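PDB 5KF0: aldehyde dehydrogenase from Burkholderia vietnamiensis, which probably oxidises aldehydes to carboxylic acids with NAD(P)+ as electron acceptor, and binds NADPH. Local coordinates for residues V23-V31 / V39-D47; P151-F161 / G179-T190. One frame throughout, in Å; residues are numbered along the deposited sequence.

Contact 1 (V23-V31 / V39-D47)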
loop_
_atom_site.group_PDB
_atom_site.type_symbol
_atom_site.label_atom_id
_atom_site.label_comp_id
_atom_site.label_asym_id
_atom_site.label_seq_id
_atom_site.Cartn_x
_atom_site.Cartn_y
_atom_site.Cartn_z
ATOM N N VAL A 23 27.033 7.733 33.009
ATOM C CA VAL A 23 28.036 8.686 33.483
ATOM C C VAL A 23 27.463 9.410 34.695
ATOM O O VAL A 23 26.490 10.168 34.569
ATOM C CB VAL A 23 28.451 9.695 32.401
ATOM C CG1 VAL A 23 29.521 10.632 32.946
ATOM C CG2 VAL A 23 28.942 8.981 31.149
ATOM N N TYR A 24 28.068 9.192 35.860
ATOM C CA TYR A 24 27.649 9.874 37.089
ATOM C C TYR A 24 28.401 11.203 37.228
ATOM O O TYR A 24 29.191 11.425 38.146
ATOM C CB TYR A 24 27.876 8.964 38.296
ATOM C CG TYR A 24 26.896 7.805 38.380
ATOM C CD1 TYR A 24 25.685 7.947 39.047
ATOM C CD2 TYR A 24 27.181 6.577 37.792
ATOM C CE1 TYR A 24 24.785 6.903 39.127
ATOM C CE2 TYR A 24 26.280 5.523 37.866
ATOM C CZ TYR A 24 25.087 5.696 38.540
ATOM O OH TYR A 24 24.177 4.667 38.631
ATOM N N ALA A 25 28.126 12.102 36.273
ATOM C CA ALA A 25 28.956 13.293 36.103
ATOM C C ALA A 25 28.810 14.254 37.274
ATOM O O ALA A 25 29.784 14.908 37.673
ATOM C CB ALA A 25 28.595 13.997 34.792
ATOM N N ASN A 26 27.606 14.365 37.818
ATOM C CA ASN A 26 27.310 15.267 38.925
ATOM C C ASN A 26 25.943 14.873 39.464
ATOM O O ASN A 26 25.287 13.965 38.942
ATOM C CB ASN A 26 27.335 16.728 38.468
ATOM C CG ASN A 26 26.335 16.995 37.365
ATOM O OD1 ASN A 26 25.128 16.956 37.593
ATOM N ND2 ASN A 26 26.832 17.250 36.155
ATOM N N THR A 27 25.504 15.571 40.508
ATOM C CA THR A 27 24.146 15.427 41.025
ATOM C C THR A 27 23.423 16.770 41.018
ATOM O O THR A 27 22.676 17.099 41.942
ATOM C CB THR A 27 24.151 14.826 42.430
ATOM O OG1 THR A 27 24.995 15.601 43.277
ATOM C CG2 THR A 27 24.664 13.388 42.397
ATOM N N ASP A 28 23.616 17.556 39.954
ATOM C CA ASP A 28 23.185 18.947 39.989
ATOM C C ASP A 28 21.701 19.146 39.689
ATOM O O ASP A 28 21.161 20.201 40.041
ATOM C CB ASP A 28 24.031 19.778 39.022
ATOM C CG ASP A 28 25.475 19.907 39.474
ATOM O OD1 ASP A 28 25.738 19.819 40.693
ATOM O OD2 ASP A 28 26.354 20.093 38.614
ATOM N N LEU A 29 21.015 18.176 39.076
ATOM C CA LEU A 29 19.600 18.340 38.742
ATOM C C LEU A 29 18.739 17.697 39.830
ATOM O O LEU A 29 18.671 16.470 39.943
ATOM C CB LEU A 29 19.282 17.752 37.368
ATOM C CG LEU A 29 17.800 17.831 36.964
ATOM C CD1 LEU A 29 17.260 19.257 37.052
ATOM C CD2 LEU A 29 17.580 17.278 35.546
ATOM N N GLU A 30 18.083 18.533 40.634
ATOM C CA GLU A 30 17.178 18.035 41.661
ATOM C C GLU A 30 15.807 17.784 41.049
ATOM O O GLU A 30 15.268 18.642 40.345
ATOM C CB GLU A 30 17.071 19.038 42.810
ATOM C CG GLU A 30 18.392 19.282 43.524
ATOM C CD GLU A 30 18.243 20.144 44.764
ATOM O OE1 GLU A 30 17.408 21.070 44.760
ATOM O OE2 GLU A 30 18.963 19.883 45.748
ATOM N N VAL A 31 15.241 16.612 41.322
ATOM C CA VAL A 31 13.912 16.243 40.839
ATOM C C VAL A 31 12.996 16.164 42.052
ATOM O O VAL A 31 13.232 15.356 42.957
ATOM C CB VAL A 31 13.939 14.908 40.080
ATOM C CG1 VAL A 31 12.534 14.541 39.582
ATOM C CG2 VAL A 31 14.953 14.961 38.933
ATOM N N VAL A 39 12.746 17.017 47.527
ATOM C CA VAL A 39 13.652 16.458 46.529
ATOM C C VAL A 39 13.573 14.942 46.618
ATOM O O VAL A 39 13.853 14.354 47.670
ATOM C CB VAL A 39 15.084 16.966 46.743
ATOM C CG1 VAL A 39 16.049 16.281 45.779
ATOM C CG2 VAL A 39 15.127 18.474 46.556
ATOM N N ALA A 40 13.161 14.301 45.526
ATOM C CA ALA A 40 13.018 12.849 45.490
ATOM C C ALA A 40 14.288 12.145 45.026
ATOM O O ALA A 40 14.582 11.039 45.491
ATOM C CB ALA A 40 11.851 12.456 44.575
ATOM N N THR A 41 15.034 12.752 44.111
ATOM C CA THR A 41 16.274 12.169 43.612
ATOM C C THR A 41 17.072 13.285 42.963
ATOM O O THR A 41 16.555 14.378 42.716
ATOM C CB THR A 41 16.006 11.019 42.624
ATOM O OG1 THR A 41 17.241 10.380 42.268
ATOM C CG2 THR A 41 15.330 11.538 41.351
ATOM N N ARG A 42 18.341 13.000 42.688
ATOM C CA ARG A 42 19.222 13.942 42.011
ATOM C C ARG A 42 19.831 13.235 40.814
ATOM O O ARG A 42 20.255 12.083 40.927
ATOM C CB ARG A 42 20.307 14.469 42.957
ATOM C CG ARG A 42 19.728 15.283 44.105
ATOM C CD ARG A 42 20.794 15.882 45.006
ATOM N NE ARG A 42 20.194 16.793 45.981
ATOM C CZ ARG A 42 19.614 16.392 47.110
ATOM N NH1 ARG A 42 19.560 15.098 47.403
ATOM N NH2 ARG A 42 19.082 17.278 47.943
ATOM N N VAL A 43 19.850 13.900 39.665
ATOM C CA VAL A 43 20.348 13.253 38.459
ATOM C C VAL A 43 21.455 14.106 37.855
ATOM O O VAL A 43 21.568 15.311 38.112
ATOM C CB VAL A 43 19.228 12.979 37.422
ATOM C CG1 VAL A 43 17.953 12.479 38.114
ATOM C CG2 VAL A 43 18.956 14.194 36.580
ATOM N N ALA A 44 22.297 13.452 37.057
ATOM C CA ALA A 44 23.400 14.141 36.403
ATOM C C ALA A 44 22.881 15.087 35.322
ATOM O O ALA A 44 22.073 14.699 34.470
ATOM C CB ALA A 44 24.376 13.123 35.805
ATOM N N LEU A 45 23.364 16.327 35.353
ATOM C CA LEU A 45 22.990 17.359 34.395
ATOM C C LEU A 45 24.072 17.452 33.324
ATOM O O LEU A 45 25.246 17.659 33.647
ATOM C CB LEU A 45 22.830 18.699 35.112
ATOM C CG LEU A 45 22.334 19.874 34.280
ATOM C CD1 LEU A 45 20.865 19.659 33.871
ATOM C CD2 LEU A 45 22.527 21.171 35.054
ATOM N N ALA A 46 23.684 17.293 32.062
ATOM C CA ALA A 46 24.646 17.348 30.965
ATOM C C ALA A 46 24.939 18.792 30.574
ATOM O O ALA A 46 24.014 19.578 30.354
ATOM C CB ALA A 46 24.107 16.582 29.758
ATOM N N ASP A 47 26.227 19.146 30.472
ATOM C CA ASP A 47 26.572 20.470 29.968
ATOM C C ASP A 47 26.792 20.408 28.455
ATOM O O ASP A 47 26.633 19.361 27.821
ATOM C CB ASP A 47 27.780 21.056 30.706
ATOM C CG ASP A 47 29.058 20.238 30.545
ATOM O OD1 ASP A 47 29.147 19.351 29.675
ATOM O OD2 ASP A 47 30.006 20.507 31.313
HETATM O O HOH W 1 18.263 19.988 48.461
#
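Leu29, Glu30 and Val31 pair with Val43, Arg42 and Thr41 in an antiparallel beta hairpin near the N-terminus of the chain. Leu29 N and O both bond to Val43, and Val31 N bonds to Thr41 O. At the far end Val31 O takes a bond from Ala40 N (2.8 Å) and a weak one from Thr41 N. Ala40 and Thr41 thus face one residue, a classic beta bulge.

Leu29, Val31, Thr41 and Val43 put their side chains on one face of the hairpin. Leu29 and Val43 run side by side, with Leu29 CD2 3.5 Å from Val43 CG2. The other methyl of Val43, CG1, meets Val31 CG2 at 4.0 Å. This face is covered by helix 192-202, which touches Thr41 and Val43, and by Glu98 of helix 88-99 on Val31.

Glu30 and Arg42 lie alongside each other on the opposite face. Both CG atoms are anti to the carbonyl carbon (chi1 -62° and -64°), which sends the two chains the same way. Glu30 OE2 forms a salt bridge with Arg42, through weak bonds from both Arg42 NE, at 3.3 Å, and Arg42 NH2. The carboxylate and guanidinium planes are 61° apart. A water joins Glu30 OE2 to Arg42 NH2, and Val39 CG1 sits over one guanidinium face.

Before the strand, Asn26 ties the loop to Leu45. Its CG lies between the backbone N and the carbonyl carbon, and the amide reaches Leu45 with both ends. Asn26 ND2 donates to Leu45 O at 3.0 Å, almost in its own amide plane. Asn26 OD1 accepts from Leu45 N at 2.9 Å and from Asp28 N, closing an Asx turn; the two donors approach from opposite faces of the amide.

Contact 2 (P151-F161 / G179-T190); sequences PIGPCSFISPF and GCPFVLKPASRT. With NDP (NADPH dihydro-nicotinamide-adenine-dinucleotide phosphate), chain E.
Gly179 ends helix 164-178 as the C-prime residue of a Schellman motif, and its O lies against Pro151 CB. Together the segments form a parallel strand pair of a beta-alpha-beta unit in the Rossmann-like cofactor domain. Cys180 packs its CB on Cys155 SG at 3.8 Å. Pro181 O accepts from Cys155 N. Phe182 places its CB 3.4 Å from Phe157 CE2; the rings are slid apart and barely overlap, with planes at 29°. Val183 bonds through N to Cys155 O and through O to Phe157 N. Leu184 sets CD1 against Phe157 CB.

Lys185 N donates to Phe157 O at 2.8 Å. Its side chain bends at chi3 and chi4 (83° and 64°), bringing NZ to NADPH O2B at 2.9 Å, and also to O2X and O3B. NZ is held further by Pro186 O and Ala216 O. Ser159 O accepts from the same ribose hydroxyl, O3B. A water links Ala187 N to Ser159 OG and Pro160 O. Ser188 grips phosphate oxygen O2X with both its backbone N and OG, the latter at 2.6 Å. Arg189 lays one guanidinium face over Phe161 CG, while Arg189 NH2 reaches NADPH O2N at 3.2 Å. Phe161 N bonds to NADPH O1N. Thr190 OG1 gives a weak bond to Phe161 O.

In the sheet, strand 182-185 lies between 211-213 and 155-158, and 155-158 is followed by 232-236. Helix 164-178 packs on Phe157 and Phe182, and helix 62-67 on Pro154 and Pro181.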
loop_
_atom_site.group_PDB
_atom_site.type_symbol
_atom_site.label_atom_id
_atom_site.label_comp_id
_atom_site.label_asym_id
_atom_site.label_seq_id
_atom_site.Cartn_x
_atom_site.Cartn_y
_atom_site.Cartn_z
ATOM N N PRO A 151 17.942 5.218 7.133
ATOM C CA PRO A 151 17.867 6.078 8.322
ATOM C C PRO A 151 18.362 7.479 7.990
ATOM O O PRO A 151 19.338 7.652 7.255
ATOM C CB PRO A 151 18.789 5.387 9.336
ATOM C CG PRO A 151 19.042 4.033 8.828
ATOM C CD PRO A 151 18.717 3.984 7.363
ATOM N N ILE A 152 17.673 8.491 8.527
ATOM C CA ILE A 152 17.996 9.871 8.163
ATOM C C ILE A 152 19.337 10.311 8.745
ATOM O O ILE A 152 19.996 11.201 8.192
ATOM C CB ILE A 152 16.857 10.817 8.585
ATOM C CG1 ILE A 152 16.993 12.177 7.892
ATOM C CG2 ILE A 152 16.795 10.952 10.114
ATOM C CD1 ILE A 152 15.737 13.047 8.038
ATOM N N GLY A 153 19.770 9.706 9.842
ATOM C CA GLY A 153 20.995 10.104 10.492
ATOM C C GLY A 153 20.733 10.408 11.948
ATOM O O GLY A 153 19.696 10.020 12.498
ATOM N N PRO A 154 21.649 11.121 12.602
ATOM C CA PRO A 154 21.438 11.455 14.017
ATOM C C PRO A 154 20.188 12.301 14.200
ATOM O O PRO A 154 19.965 13.275 13.477
ATOM C CB PRO A 154 22.703 12.234 14.392
ATOM C CG PRO A 154 23.739 11.784 13.368
ATOM C CD PRO A 154 22.941 11.624 12.105
ATOM N N CYS A 155 19.373 11.920 15.180
ATOM C CA CYS A 155 18.123 12.606 15.477
ATOM C C CYS A 155 18.216 13.268 16.841
ATOM O O CYS A 155 18.745 12.680 17.786
ATOM C CB CYS A 155 16.934 11.640 15.484
ATOM S SG CYS A 155 16.569 10.897 13.873
ATOM N N SER A 156 17.668 14.480 16.928
ATOM C CA SER A 156 17.561 15.236 18.169
ATOM C C SER A 156 16.118 15.145 18.659
ATOM O O SER A 156 15.189 15.520 17.935
ATOM C CB SER A 156 17.956 16.697 17.951
ATOM O OG SER A 156 17.745 17.449 19.140
ATOM N N PHE A 157 15.933 14.659 19.885
ATOM C CA PHE A 157 14.616 14.404 20.460
ATOM C C PHE A 157 14.449 15.228 21.730
ATOM O O PHE A 157 15.305 15.176 22.618
ATOM C CB PHE A 157 14.439 12.918 20.808
ATOM C CG PHE A 157 14.374 12.006 19.611
ATOM C CD1 PHE A 157 13.934 12.474 18.371
ATOM C CD2 PHE A 157 14.731 10.665 19.735
ATOM C CE1 PHE A 157 13.864 11.613 17.277
ATOM C CE2 PHE A 157 14.648 9.798 18.653
ATOM C CZ PHE A 157 14.219 10.274 17.419
ATOM N N ILE A 158 13.339 15.960 21.829
ATOM C CA ILE A 158 13.015 16.757 23.010
ATOM C C ILE A 158 11.591 16.414 23.435
ATOM O O ILE A 158 10.678 16.450 22.601
ATOM C CB ILE A 158 13.136 18.266 22.715
ATOM C CG1 ILE A 158 14.583 18.651 22.384
ATOM C CG2 ILE A 158 12.616 19.083 23.908
ATOM C CD1 ILE A 158 14.728 20.104 21.887
ATOM N N SER A 159 11.393 16.100 24.721
ATOM C CA SER A 159 10.106 15.624 25.212
ATOM C C SER A 159 9.631 16.431 26.415
ATOM O O SER A 159 10.425 17.105 27.078
ATOM C CB SER A 159 10.192 14.128 25.573
ATOM O OG SER A 159 11.227 13.851 26.511
ATOM N N PRO A 160 8.314 16.384 26.727
ATOM C CA PRO A 160 7.766 17.263 27.771
ATOM C C PRO A 160 7.553 16.560 29.097
ATOM O O PRO A 160 7.873 15.375 29.255
ATOM C CB PRO A 160 6.434 17.704 27.169
ATOM C CG PRO A 160 5.975 16.423 26.499
ATOM C CD PRO A 160 7.233 15.770 25.931
ATOM N N PHE A 161 6.993 17.285 30.071
ATOM C CA PHE A 161 6.925 16.737 31.421
ATOM C C PHE A 161 5.752 15.791 31.627
ATOM O O PHE A 161 5.789 14.998 32.571
ATOM C CB PHE A 161 6.832 17.859 32.472
ATOM C CG PHE A 161 5.417 18.387 32.689
ATOM C CD1 PHE A 161 4.554 17.774 33.589
ATOM C CD2 PHE A 161 4.969 19.495 31.983
ATOM C CE1 PHE A 161 3.251 18.257 33.775
ATOM C CE2 PHE A 161 3.691 19.984 32.168
ATOM C CZ PHE A 161 2.831 19.368 33.070
ATOM N N GLY A 179 16.636 2.618 12.556
ATOM C CA GLY A 179 18.082 2.550 12.496
ATOM C C GLY A 179 18.802 3.868 12.664
ATOM O O GLY A 179 19.916 4.020 12.149
ATOM N N CYS A 180 18.211 4.838 13.407
ATOM C CA CYS A 180 18.805 6.159 13.627
ATOM C C CYS A 180 19.447 6.240 14.996
ATOM O O CYS A 180 18.773 5.952 15.999
ATOM C CB CYS A 180 17.749 7.254 13.546
ATOM S SG CYS A 180 17.039 7.531 11.943
ATOM N N PRO A 181 20.703 6.674 15.094
ATOM C CA PRO A 181 21.216 7.134 16.388
ATOM C C PRO A 181 20.437 8.366 16.830
ATOM O O PRO A 181 19.967 9.156 16.004
ATOM C CB PRO A 181 22.682 7.487 16.090
ATOM C CG PRO A 181 22.968 6.924 14.706
ATOM C CD PRO A 181 21.644 6.958 14.002
ATOM N N PHE A 182 20.304 8.539 18.146
ATOM C CA PHE A 182 19.541 9.683 18.633
ATOM C C PHE A 182 20.119 10.181 19.950
ATOM O O PHE A 182 20.752 9.435 20.703
ATOM C CB PHE A 182 18.051 9.340 18.818
ATOM C CG PHE A 182 17.790 8.348 19.916
ATOM C CD1 PHE A 182 17.614 8.778 21.232
ATOM C CD2 PHE A 182 17.733 6.982 19.638
ATOM C CE1 PHE A 182 17.381 7.866 22.256
ATOM C CE2 PHE A 182 17.497 6.053 20.656
ATOM C CZ PHE A 182 17.330 6.495 21.969
ATOM N N VAL A 183 19.835 11.448 20.240
ATOM C CA VAL A 183 20.138 12.067 21.523
ATOM C C VAL A 183 18.823 12.629 22.045
ATOM O O VAL A 183 18.212 13.479 21.387
ATOM C CB VAL A 183 21.192 13.182 21.399
ATOM C CG1 VAL A 183 21.544 13.732 22.793
ATOM C CG2 VAL A 183 22.474 12.664 20.693
ATOM N N LEU A 184 18.384 12.149 23.209
ATOM C CA LEU A 184 17.111 12.541 23.807
ATOM C C LEU A 184 17.362 13.463 24.993
ATOM O O LEU A 184 18.155 13.135 25.881
ATOM C CB LEU A 184 16.321 11.311 24.273
ATOM C CG LEU A 184 15.081 11.580 25.151
ATOM C CD1 LEU A 184 13.991 12.316 24.368
ATOM C CD2 LEU A 184 14.527 10.277 25.750
ATOM N N LYS A 185 16.695 14.613 24.995
ATOM C CA LYS A 185 16.682 15.514 26.144
ATOM C C LYS A 185 15.300 15.459 26.774
ATOM O O LYS A 185 14.344 16.028 26.221
ATOM C CB LYS A 185 17.015 16.950 25.736
ATOM C CG LYS A 185 17.312 17.844 26.950
ATOM C CD LYS A 185 17.050 19.329 26.664
ATOM C CE LYS A 185 15.565 19.660 26.854
ATOM N NZ LYS A 185 15.169 19.466 28.297
ATOM N N PRO A 186 15.131 14.791 27.905
ATOM C CA PRO A 186 13.831 14.781 28.571
ATOM C C PRO A 186 13.590 16.112 29.269
ATOM O O PRO A 186 14.488 16.945 29.402
ATOM C CB PRO A 186 13.972 13.639 29.587
ATOM C CG PRO A 186 15.440 13.734 29.991
ATOM C CD PRO A 186 16.174 14.119 28.707
ATOM N N ALA A 187 12.357 16.289 29.737
ATOM C CA ALA A 187 12.044 17.453 30.555
ATOM C C ALA A 187 12.791 17.387 31.885
ATOM O O ALA A 187 12.847 16.336 32.532
ATOM C CB ALA A 187 10.539 17.537 30.814
ATOM N N SER A 188 13.369 18.524 32.293
ATOM C CA SER A 188 14.178 18.546 33.511
ATOM C C SER A 188 13.333 18.271 34.745
ATOM O O SER A 188 13.853 17.771 35.754
ATOM C CB SER A 188 14.887 19.896 33.648
ATOM O OG SER A 188 15.746 20.142 32.545
ATOM N N ARG A 189 12.042 18.609 34.697
ATOM C CA ARG A 189 11.164 18.310 35.822
ATOM C C ARG A 189 10.875 16.820 35.941
ATOM O O ARG A 189 10.498 16.365 37.031
ATOM C CB ARG A 189 9.846 19.092 35.696
ATOM C CG ARG A 189 9.961 20.577 36.116
ATOM C CD ARG A 189 8.724 21.381 35.704
ATOM N NE ARG A 189 8.596 21.482 34.250
ATOM C CZ ARG A 189 7.574 22.047 33.606
ATOM N NH1 ARG A 189 6.561 22.587 34.272
ATOM N NH2 ARG A 189 7.563 22.064 32.289
ATOM N N THR A 190 11.021 16.057 34.846
ATOM C CA THR A 190 10.660 14.635 34.811
ATOM C C THR A 190 11.673 13.831 34.000
ATOM O O THR A 190 11.321 13.212 32.989
ATOM C CB THR A 190 9.257 14.440 34.221
ATOM O OG1 THR A 190 9.228 14.929 32.867
ATOM C CG2 THR A 190 8.180 15.160 35.044
HETATM P PA NDP E . 7.695 22.971 27.307
HETATM O O1A NDP E . 7.570 23.564 25.944
HETATM O O2A NDP E . 7.767 24.030 28.407
HETATM O O5B NDP E . 8.959 22.015 27.433
HETATM C C5B NDP E . 8.998 20.846 26.576
HETATM C C4B NDP E . 10.431 20.421 26.401
HETATM O O4B NDP E . 11.137 21.413 25.621
HETATM C C3B NDP E . 11.226 20.271 27.705
HETATM O O3B NDP E . 12.177 19.216 27.585
HETATM C C2B NDP E . 11.949 21.616 27.783
HETATM O O2B NDP E . 13.162 21.603 28.564
HETATM C C1B NDP E . 12.307 21.783 26.317
HETATM N N9A NDP E . 12.670 23.142 25.936
HETATM C C8A NDP E . 12.013 24.313 26.208
HETATM N N7A NDP E . 12.568 25.372 25.666
HETATM C C5A NDP E . 13.668 24.861 24.995
HETATM C C6A NDP E . 14.667 25.464 24.207
HETATM N N6A NDP E . 14.745 26.781 23.977
HETATM N N1A NDP E . 15.609 24.660 23.665
HETATM C C2A NDP E . 15.555 23.348 23.907
HETATM N N3A NDP E . 14.668 22.666 24.637
HETATM C C4A NDP E . 13.746 23.487 25.156
HETATM O O3 NDP E . 6.458 22.008 27.565
HETATM P PN NDP E . 5.972 21.186 28.838
HETATM O O1N NDP E . 7.055 20.276 29.291
HETATM O O2N NDP E . 5.477 22.188 29.850
HETATM O O5D NDP E . 4.767 20.305 28.305
HETATM C C5D NDP E . 3.433 20.789 28.075
HETATM C C4D NDP E . 3.284 21.135 26.615
HETATM O O4D NDP E . 3.558 19.966 25.798
HETATM C C3D NDP E . 1.866 21.591 26.261
HETATM O O3D NDP E . 1.850 22.705 25.376
HETATM C C2D NDP E . 1.272 20.334 25.627
HETATM O O2D NDP E . 0.158 20.527 24.763
HETATM C C1D NDP E . 2.486 19.780 24.893
HETATM N N1N NDP E . 2.255 18.365 24.628
HETATM C C2N NDP E . 2.167 17.881 23.343
HETATM C C3N NDP E . 1.796 16.615 23.068
HETATM C C7N NDP E . 1.786 16.071 21.683
HETATM O O7N NDP E . 2.053 14.871 21.529
HETATM N N7N NDP E . 1.426 16.865 20.676
HETATM C C4N NDP E . 1.344 15.719 24.164
HETATM C C5N NDP E . 1.795 16.225 25.492
HETATM C C6N NDP E . 2.147 17.485 25.664
HETATM P P2B NDP E . 13.132 21.866 30.183
HETATM O O1X NDP E . 11.715 21.888 30.617
HETATM O O2X NDP E . 13.992 20.759 30.719
HETATM O O3X NDP E . 13.825 23.193 30.410
HETATM O O HOH W 2 10.409 14.186 29.191
#

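Contact 1 closes before contact 2 opens along the chain, and their centres are about 18 Å apart. They meet where the 179-190 segment runs on past its strand. Val31 CG1 lies 3.7 Å from Arg189 O, and Leu29 CD2 lies 3.8 Å from Ser188 O. The hairpin of contact 1 therefore packs on the backbone of two residues whose side chains hold the cofactor phosphates. Contact 2 touches NADPH directly, at the adenosine ribose, its 2'-phosphate and the diphosphate. Contact 1 is one layer further out, with the Leu29 side chain about 7 Å from NADPH. The Ala40 side chain is about 10 Å from a magnesium ion held by tag residues His6 and His8 together with Glu93.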